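Phosphoethanolamine N-methyltransferase 1 (Haemonchus contortus, PDB 4KRG) probably catalyses the S-adenosylmethionine-dependent N-methylation of phosphoethanolamine, a step in nematode phosphocholine biosynthesis. Local coordinates at residues Lys26-Thr29 with Asn30-Met33; Glu93-Gln96 with Glu97-His101. All blocks are in the same frame, centred on the assembly; numbering follows the deposited sequence.

Contact 1: Lys26-Thr29 with Asn30-Met33. With OPE (phosphoric acid mono-(2-amino-ethyl) ester), chain C; SAH (S-adenosyl-L-homocysteine), chain D.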
ATOM      1  N   LYS A  26      15.434 -11.120  24.998  1.00 40.20           N
ATOM      2  CA  LYS A  26      16.197 -10.340  24.027  1.00 38.16           C
ATOM      3  C   LYS A  26      15.455  -9.074  23.635  1.00 33.09           C
ATOM      4  O   LYS A  26      14.958  -8.970  22.517  1.00 32.06           O
ATOM      5  CB  LYS A  26      16.476 -11.167  22.767  1.00 38.93           C
ATOM      6  CG  LYS A  26      17.262 -12.449  23.010  1.00 44.81           C
ATOM      7  CD  LYS A  26      17.175 -13.400  21.816  1.00 49.55           C
ATOM      8  CE  LYS A  26      15.771 -13.982  21.657  1.00 50.56           C
ATOM      9  NZ  LYS A  26      15.617 -14.806  20.421  1.00 49.39           N
ATOM     10  N   PRO A  27      15.374  -8.103  24.554  1.00 30.79           N
ATOM     11  CA  PRO A  27      14.735  -6.836  24.191  1.00 26.43           C
ATOM     12  C   PRO A  27      15.663  -6.018  23.299  1.00 26.40           C
ATOM     13  O   PRO A  27      16.263  -5.038  23.751  1.00 27.72           O
ATOM     14  CB  PRO A  27      14.536  -6.154  25.545  1.00 26.09           C
ATOM     15  CG  PRO A  27      15.636  -6.692  26.388  1.00 28.24           C
ATOM     16  CD  PRO A  27      15.826  -8.117  25.954  1.00 28.38           C
ATOM     17  N   ASP A  28      15.782  -6.432  22.038  1.00 24.55           N
ATOM     18  CA  ASP A  28      16.658  -5.752  21.086  1.00 25.55           C
ATOM     19  C   ASP A  28      16.047  -5.692  19.682  1.00 22.68           C
ATOM     20  O   ASP A  28      14.991  -6.272  19.433  1.00 21.71           O
ATOM     21  CB  ASP A  28      18.059  -6.394  21.065  1.00 29.00           C
ATOM     22  CG  ASP A  28      18.040  -7.864  20.656  1.00 31.96           C
ATOM     23  OD1 ASP A  28      17.331  -8.209  19.690  1.00 32.88           O
ATOM     24  OD2 ASP A  28      18.747  -8.680  21.294  1.00 30.40           O
ATOM     25  N   THR A  29      16.724  -5.004  18.767  1.00 23.64           N
ATOM     26  CA  THR A  29      16.193  -4.814  17.421  1.00 24.08           C
ATOM     27  C   THR A  29      16.051  -6.120  16.639  1.00 25.25           C
ATOM     28  O   THR A  29      15.257  -6.195  15.703  1.00 26.31           O
ATOM     29  CB  THR A  29      16.994  -3.771  16.602  1.00 24.78           C
ATOM     30  OG1 THR A  29      18.375  -4.146  16.552  1.00 26.38           O
ATOM     31  CG2 THR A  29      16.854  -2.386  17.213  1.00 19.03           C
ATOM     32  N   ASN A  30      16.815  -7.143  17.014  1.00 24.43           N
ATOM     33  CA  ASN A  30      16.667  -8.448  16.385  1.00 22.66           C
ATOM     34  C   ASN A  30      15.265  -9.009  16.617  1.00 24.57           C
ATOM     35  O   ASN A  30      14.658  -9.565  15.714  1.00 24.86           O
ATOM     36  CB  ASN A  30      17.716  -9.440  16.903  1.00 25.48           C
ATOM     37  CG  ASN A  30      19.120  -9.131  16.416  1.00 27.77           C
ATOM     38  OD1 ASN A  30      19.314  -8.593  15.326  1.00 28.26           O
ATOM     39  ND2 ASN A  30      20.114  -9.493  17.221  1.00 32.30           N
ATOM     40  N   SER A  31      14.757  -8.858  17.837  1.00 24.51           N
ATOM     41  CA  SER A  31      13.420  -9.343  18.171  1.00 23.75           C
ATOM     42  C   SER A  31      12.310  -8.516  17.530  1.00 24.11           C
ATOM     43  O   SER A  31      11.321  -9.065  17.030  1.00 24.40           O
ATOM     44  CB  SER A  31      13.223  -9.381  19.684  1.00 23.94           C
ATOM     45  OG  SER A  31      13.948 -10.453  20.251  1.00 29.30           O
HETATM   46  N   MSE A  32      12.485  -7.198  17.550  1.00 21.01           N
HETATM   47  CA  MSE A  32      11.505  -6.263  17.010  1.00 18.99           C
HETATM   48  C   MSE A  32      11.254  -6.527  15.542  1.00 20.56           C
HETATM   49  O   MSE A  32      10.149  -6.345  15.043  1.00 21.98           O
HETATM   50  CB  MSE A  32      12.005  -4.825  17.170  1.00 19.91           C
HETATM   51  CG  MSE A  32      12.263  -4.402  18.603  1.00 22.63           C
HETATM   52 SE   MSE A  32      10.696  -4.650  19.764  1.00 33.51          SE
HETATM   53  CE  MSE A  32      11.094  -6.433  20.444  1.00 22.87           C
HETATM   54  N   MSE A  33      12.300  -6.950  14.850  1.00 20.60           N
HETATM   55  CA  MSE A  33      12.208  -7.154  13.419  1.00 19.54           C
HETATM   56  C   MSE A  33      12.224  -8.635  13.082  1.00 19.09           C
HETATM   57  O   MSE A  33      12.039  -9.003  11.927  1.00 19.21           O
HETATM   58  CB  MSE A  33      13.340  -6.414  12.717  1.00 18.93           C
HETATM   59  CG  MSE A  33      13.457  -4.958  13.167  1.00 16.80           C
HETATM   60 SE   MSE A  33      14.777  -3.955  12.130  1.00 38.13          SE
HETATM   61  CE  MSE A  33      13.639  -3.357  10.647  1.00 16.62           C
TER
HETATM   62  CA  OPE C 501       8.552  -9.130  11.489  1.00 18.21           C
HETATM   63  CB  OPE C 501       8.799  -8.482  12.811  1.00 18.50           C
HETATM   64  O1  OPE C 501       9.064 -11.492   9.932  1.00 18.23           O
HETATM   65  O2  OPE C 501       6.930 -10.570   9.157  1.00 15.87           O
HETATM   66  O3  OPE C 501       6.913 -12.465  10.775  1.00 18.83           O
HETATM   67  O4  OPE C 501       7.663 -10.186  11.501  1.00 19.01           O
HETATM   68  N   OPE C 501       7.645  -8.082  13.573  1.00 19.32           N
HETATM   69  P   OPE C 501       7.632 -11.213  10.325  1.00 19.18           P
HETATM   70  N   SAH D 502       6.430  -1.929  16.515  1.00 15.80           N
HETATM   71  CA  SAH D 502       7.793  -2.202  17.000  1.00 17.99           C
HETATM   72  CB  SAH D 502       7.878  -3.710  17.417  1.00 19.70           C
HETATM   73  CG  SAH D 502       7.469  -4.682  16.312  1.00 16.76           C
HETATM   74  SD  SAH D 502       7.329  -6.420  16.820  1.00 21.78           S
HETATM   75  C   SAH D 502       8.799  -1.866  15.974  1.00 21.17           C
HETATM   76  O   SAH D 502       8.538  -2.022  14.791  1.00 18.76           O
HETATM   77  OXT SAH D 502       9.955  -1.741  16.316  1.00 23.31           O
HETATM   78  C5' SAH D 502       5.732  -6.543  17.667  1.00 20.42           C
HETATM   79  C4' SAH D 502       5.525  -5.818  18.882  1.00 20.70           C
HETATM   80  O4' SAH D 502       4.100  -5.685  19.129  1.00 19.38           O
HETATM   81  C3' SAH D 502       6.085  -6.537  20.043  1.00 22.02           C
HETATM   82  O3' SAH D 502       6.640  -5.605  20.944  1.00 20.99           O
HETATM   83  C2' SAH D 502       4.933  -7.181  20.657  1.00 22.73           C
HETATM   84  O2' SAH D 502       5.139  -7.381  22.028  1.00 21.89           O
HETATM   85  C1' SAH D 502       3.845  -6.209  20.396  1.00 20.21           C
HETATM   86  N9  SAH D 502       2.466  -6.810  20.448  1.00 19.49           N
HETATM   87  C8  SAH D 502       1.976  -7.795  19.685  1.00 18.29           C
HETATM   88  N7  SAH D 502       0.677  -7.907  19.968  1.00 16.46           N
HETATM   89  C5  SAH D 502       0.338  -7.007  20.893  1.00 18.92           C
HETATM   90  C6  SAH D 502      -0.863  -6.686  21.548  1.00 20.31           C
HETATM   91  N6  SAH D 502      -2.028  -7.366  21.284  1.00 17.29           N
HETATM   92  N1  SAH D 502      -0.844  -5.686  22.447  1.00 20.67           N
HETATM   93  C2  SAH D 502       0.264  -5.009  22.723  1.00 18.03           C
HETATM   94  N3  SAH D 502       1.427  -5.295  22.113  1.00 19.97           N
HETATM   95  C4  SAH D 502       1.491  -6.280  21.199  1.00 20.79           C
HETATM   96  O   HOH W   1      15.932 -11.709  19.304  1.00 26.34           O
HETATM   97  O   HOH W   2      19.613 -10.857  19.882  1.00 44.20           O
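The carboxylate of Asp28 and the amide of Asn30 stand nearly perpendicular, their planes 81° apart, with OD1 of Asp28 lying 3.1 Å from CB of Asn30. A water spans the outer ends of the two groups, donating to OD2 of Asp28 and accepting from ND2 of Asn30, while OD1 of Asn30 takes the backbone N-H of Ala38. Asp28 is the N-cap of helix 29-33. Its CG sits between its own backbone N and carbonyl carbon (chi1 60°), which turns OD1 back over the first turn, where Ser31 N approaches almost in line with the C-O bond at 3.2 Å. The same residue's carbonyl O receives Met32 N at 3.3 Å, in the carbonyl plane and fairly straight (163°), and a weaker bond from Ser31 N. The next backbone bond runs from Met33 N to Thr29 O. OG of the buried Ser31 lies 2.9 Å from Lys26 O.

CG of selenomethionine Met32, anti to its carbonyl carbon, rests 3.4 Å from Asp28 O, and the bend at chi2 carries SE to 3.8 Å from CB of S-adenosylhomocysteine. On Met32 the carbonyl O lies 3.3 Å from SD of S-adenosylhomocysteine and accepts a weak bond from the phosphoethanolamine amine. A side-chain N-cap thus starts a short helix that brings Met32 and Met33 to the site where Met32 O borders both S-adenosylhomocysteine and the phosphoethanolamine amine, consistent with the methyl-transfer site.

Contact 2: Glu93-Gln96 with Glu97-His101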
ATOM      1  N   GLU A  93      10.249  -2.000  29.629  1.00 21.58           N
ATOM      2  CA  GLU A  93      11.360  -1.663  30.511  1.00 21.95           C
ATOM      3  C   GLU A  93      12.585  -1.198  29.727  1.00 21.12           C
ATOM      4  O   GLU A  93      13.211  -0.207  30.085  1.00 22.09           O
ATOM      5  CB  GLU A  93      11.692  -2.836  31.435  1.00 24.25           C
ATOM      6  CG  GLU A  93      10.621  -3.091  32.474  1.00 24.45           C
ATOM      7  CD  GLU A  93      10.810  -4.400  33.197  1.00 29.72           C
ATOM      8  OE1 GLU A  93      11.669  -5.202  32.769  1.00 30.73           O
ATOM      9  OE2 GLU A  93      10.097  -4.630  34.197  1.00 31.89           O
ATOM     10  N   LYS A  94      12.921  -1.907  28.655  1.00 22.40           N
ATOM     11  CA  LYS A  94      14.017  -1.483  27.780  1.00 21.72           C
ATOM     12  C   LYS A  94      13.702  -0.131  27.112  1.00 21.60           C
ATOM     13  O   LYS A  94      14.581   0.710  26.962  1.00 23.95           O
ATOM     14  CB  LYS A  94      14.334  -2.573  26.748  1.00 21.99           C
ATOM     15  CG  LYS A  94      15.396  -2.208  25.720  1.00 24.32           C
ATOM     16  CD  LYS A  94      16.652  -1.634  26.361  1.00 27.02           C
ATOM     17  CE  LYS A  94      17.865  -2.500  26.083  1.00 33.06           C
ATOM     18  NZ  LYS A  94      19.133  -1.740  26.264  1.00 35.30           N
ATOM     19  N   ASN A  95      12.439   0.064  26.734  1.00 20.41           N
ATOM     20  CA  ASN A  95      11.939   1.328  26.186  1.00 19.37           C
ATOM     21  C   ASN A  95      12.220   2.493  27.146  1.00 20.69           C
ATOM     22  O   ASN A  95      12.771   3.526  26.753  1.00 20.80           O
ATOM     23  CB  ASN A  95      10.429   1.182  25.946  1.00 18.93           C
ATOM     24  CG  ASN A  95       9.871   2.174  24.947  1.00 18.31           C
ATOM     25  OD1 ASN A  95      10.404   3.268  24.760  1.00 19.18           O
ATOM     26  ND2 ASN A  95       8.766   1.796  24.311  1.00 16.08           N
ATOM     27  N   GLN A  96      11.848   2.312  28.410  1.00 21.49           N
ATOM     28  CA  GLN A  96      12.067   3.326  29.450  1.00 19.51           C
ATOM     29  C   GLN A  96      13.535   3.620  29.733  1.00 20.89           C
ATOM     30  O   GLN A  96      13.877   4.705  30.192  1.00 23.91           O
ATOM     31  CB  GLN A  96      11.394   2.907  30.759  1.00 21.88           C
ATOM     32  CG  GLN A  96       9.885   2.799  30.693  1.00 23.81           C
ATOM     33  CD  GLN A  96       9.296   2.216  31.955  1.00 28.83           C
ATOM     34  OE1 GLN A  96       9.151   0.998  32.077  1.00 30.93           O
ATOM     35  NE2 GLN A  96       8.966   3.080  32.913  1.00 28.45           N
ATOM     36  N   GLU A  97      14.398   2.643  29.495  1.00 20.58           N
ATOM     37  CA  GLU A  97      15.823   2.824  29.736  1.00 22.33           C
ATOM     38  C   GLU A  97      16.444   3.650  28.615  1.00 24.08           C
ATOM     39  O   GLU A  97      17.136   4.637  28.870  1.00 25.43           O
ATOM     40  CB  GLU A  97      16.519   1.470  29.851  1.00 24.61           C
ATOM     41  CG  GLU A  97      18.013   1.547  30.090  1.00 30.61           C
ATOM     42  CD  GLU A  97      18.634   0.181  30.328  1.00 38.38           C
ATOM     43  OE1 GLU A  97      17.889  -0.769  30.660  1.00 41.28           O
ATOM     44  OE2 GLU A  97      19.869   0.058  30.182  1.00 41.70           O
ATOM     45  N   ARG A  98      16.177   3.249  27.376  1.00 22.66           N
ATOM     46  CA  ARG A  98      16.686   3.945  26.200  1.00 22.87           C
ATOM     47  C   ARG A  98      16.222   5.395  26.190  1.00 22.34           C
ATOM     48  O   ARG A  98      16.955   6.292  25.783  1.00 25.59           O
ATOM     49  CB  ARG A  98      16.199   3.247  24.926  1.00 21.18           C
ATOM     50  CG  ARG A  98      16.623   1.786  24.788  1.00 22.51           C
ATOM     51  CD  ARG A  98      15.961   1.123  23.583  1.00 21.76           C
ATOM     52  NE  ARG A  98      16.246   1.843  22.345  1.00 25.70           N
ATOM     53  CZ  ARG A  98      15.354   2.558  21.666  1.00 23.74           C
ATOM     54  NH1 ARG A  98      14.106   2.642  22.092  1.00 21.43           N
ATOM     55  NH2 ARG A  98      15.717   3.191  20.558  1.00 24.95           N
ATOM     56  N   ASN A  99      14.997   5.614  26.652  1.00 20.94           N
ATOM     57  CA  ASN A  99      14.364   6.926  26.573  1.00 21.85           C
ATOM     58  C   ASN A  99      14.327   7.669  27.905  1.00 21.88           C
ATOM     59  O   ASN A  99      13.516   8.577  28.096  1.00 21.60           O
ATOM     60  CB  ASN A  99      12.949   6.781  26.008  1.00 23.49           C
ATOM     61  CG  ASN A  99      12.949   6.304  24.572  1.00 23.72           C
ATOM     62  OD1 ASN A  99      13.780   6.732  23.769  1.00 25.54           O
ATOM     63  ND2 ASN A  99      12.022   5.408  24.242  1.00 21.97           N
ATOM     64  N   ALA A 100      15.217   7.289  28.818  1.00 23.20           N
ATOM     65  CA  ALA A 100      15.280   7.918  30.134  1.00 24.09           C
ATOM     66  C   ALA A 100      15.622   9.399  30.039  1.00 25.69           C
ATOM     67  O   ALA A 100      15.354  10.168  30.959  1.00 27.79           O
ATOM     68  CB  ALA A 100      16.281   7.197  31.016  1.00 23.68           C
ATOM     69  N   HIS A 101      16.218   9.797  28.922  1.00 24.09           N
ATOM     70  CA  HIS A 101      16.624  11.183  28.738  1.00 27.01           C
ATOM     71  C   HIS A 101      15.472  12.074  28.275  1.00 26.98           C
ATOM     72  O   HIS A 101      15.627  13.292  28.162  1.00 29.10           O
ATOM     73  CB  HIS A 101      17.777  11.269  27.742  1.00 26.70           C
ATOM     74  CG  HIS A 101      17.435  10.762  26.377  1.00 23.73           C
ATOM     75  ND1 HIS A 101      17.103   9.450  26.127  1.00 24.04           N
ATOM     76  CD2 HIS A 101      17.385  11.395  25.180  1.00 23.89           C
ATOM     77  CE1 HIS A 101      16.860   9.294  24.840  1.00 22.55           C
ATOM     78  NE2 HIS A 101      17.024  10.460  24.241  1.00 22.43           N
TER
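Lys94 turns CG away from its backbone N (chi1 176°) and then bends at chi2, which brings its CD to 3.8 Å from CG of Arg98, one helical turn on. Arg98 sends CG to the other side, opposite its carbonyl carbon, and the two aliphatic chains cross at about a right angle. CG of Arg98 also lies close over Lys94 O, at 3.2 Å. The ammonium of Lys94 remains 4.4 Å from OE2 of Glu97, beyond a salt bridge, though the opposite charges may attract weakly.

A second i to i+4 pair is polar. Asn95 and Asn99 swing their amides toward each other from different first torsions: CG lies opposite the backbone N in Asn95 and opposite the carbonyl carbon in Asn99, and the amide planes end 62° apart. ND2 of Asn99 approaches OD1 of Asn95 at 2.7 Å, but the bond is bent and counts as weak. The opposite end of the Asn99 amide is tied down by Thr73, whose hydroxyl bonds to OD1, and ND2 of Asn95 has weak bonds to Gly67 O and Ser84 OG. Both buried amides therefore have partners at both ends.

The helical backbone bonds accompany these pairs: Arg98 N to Lys94 O is almost straight at 3.0 Å, while Glu97 N to Glu93 O and Asn99 N to Asn95 O are more bent. Asn99 is the first residue to leave helical angles, so its bond to Asn95 O comes where the helix gives out.

In the Rossmann-like methyltransferase domain, helix 89-98 is the crossover from strand 81-86 to strand 105-109. Asn95 and Asn99 face inward onto Tyr107 of strand 105-109 and Thr72 of helix 70-78, and Arg98 lies against Thr73 of that same helix.

Contact 1 starts a short helix and contact 2 finishes a longer one. The two meet directly: Pro27 O lies 3.6 Å from CG of Lys94, and Pro27 also packs on Ser90 and Phe91 of helix 89-98, which Met32 touches as well. In contact 1 the buried side chains are Ser31, on Tyr23, and the selenomethionines Met32 and Met33, which belong to the ligand pockets, while its charged cap is only partly covered. Contact 2 is more exposed, with Glu93, Gln96 and Glu97 outside and an asparagine pair turned inward. Capping and ligand packing characterise the first, i to i+4 amide and aliphatic pairing the second.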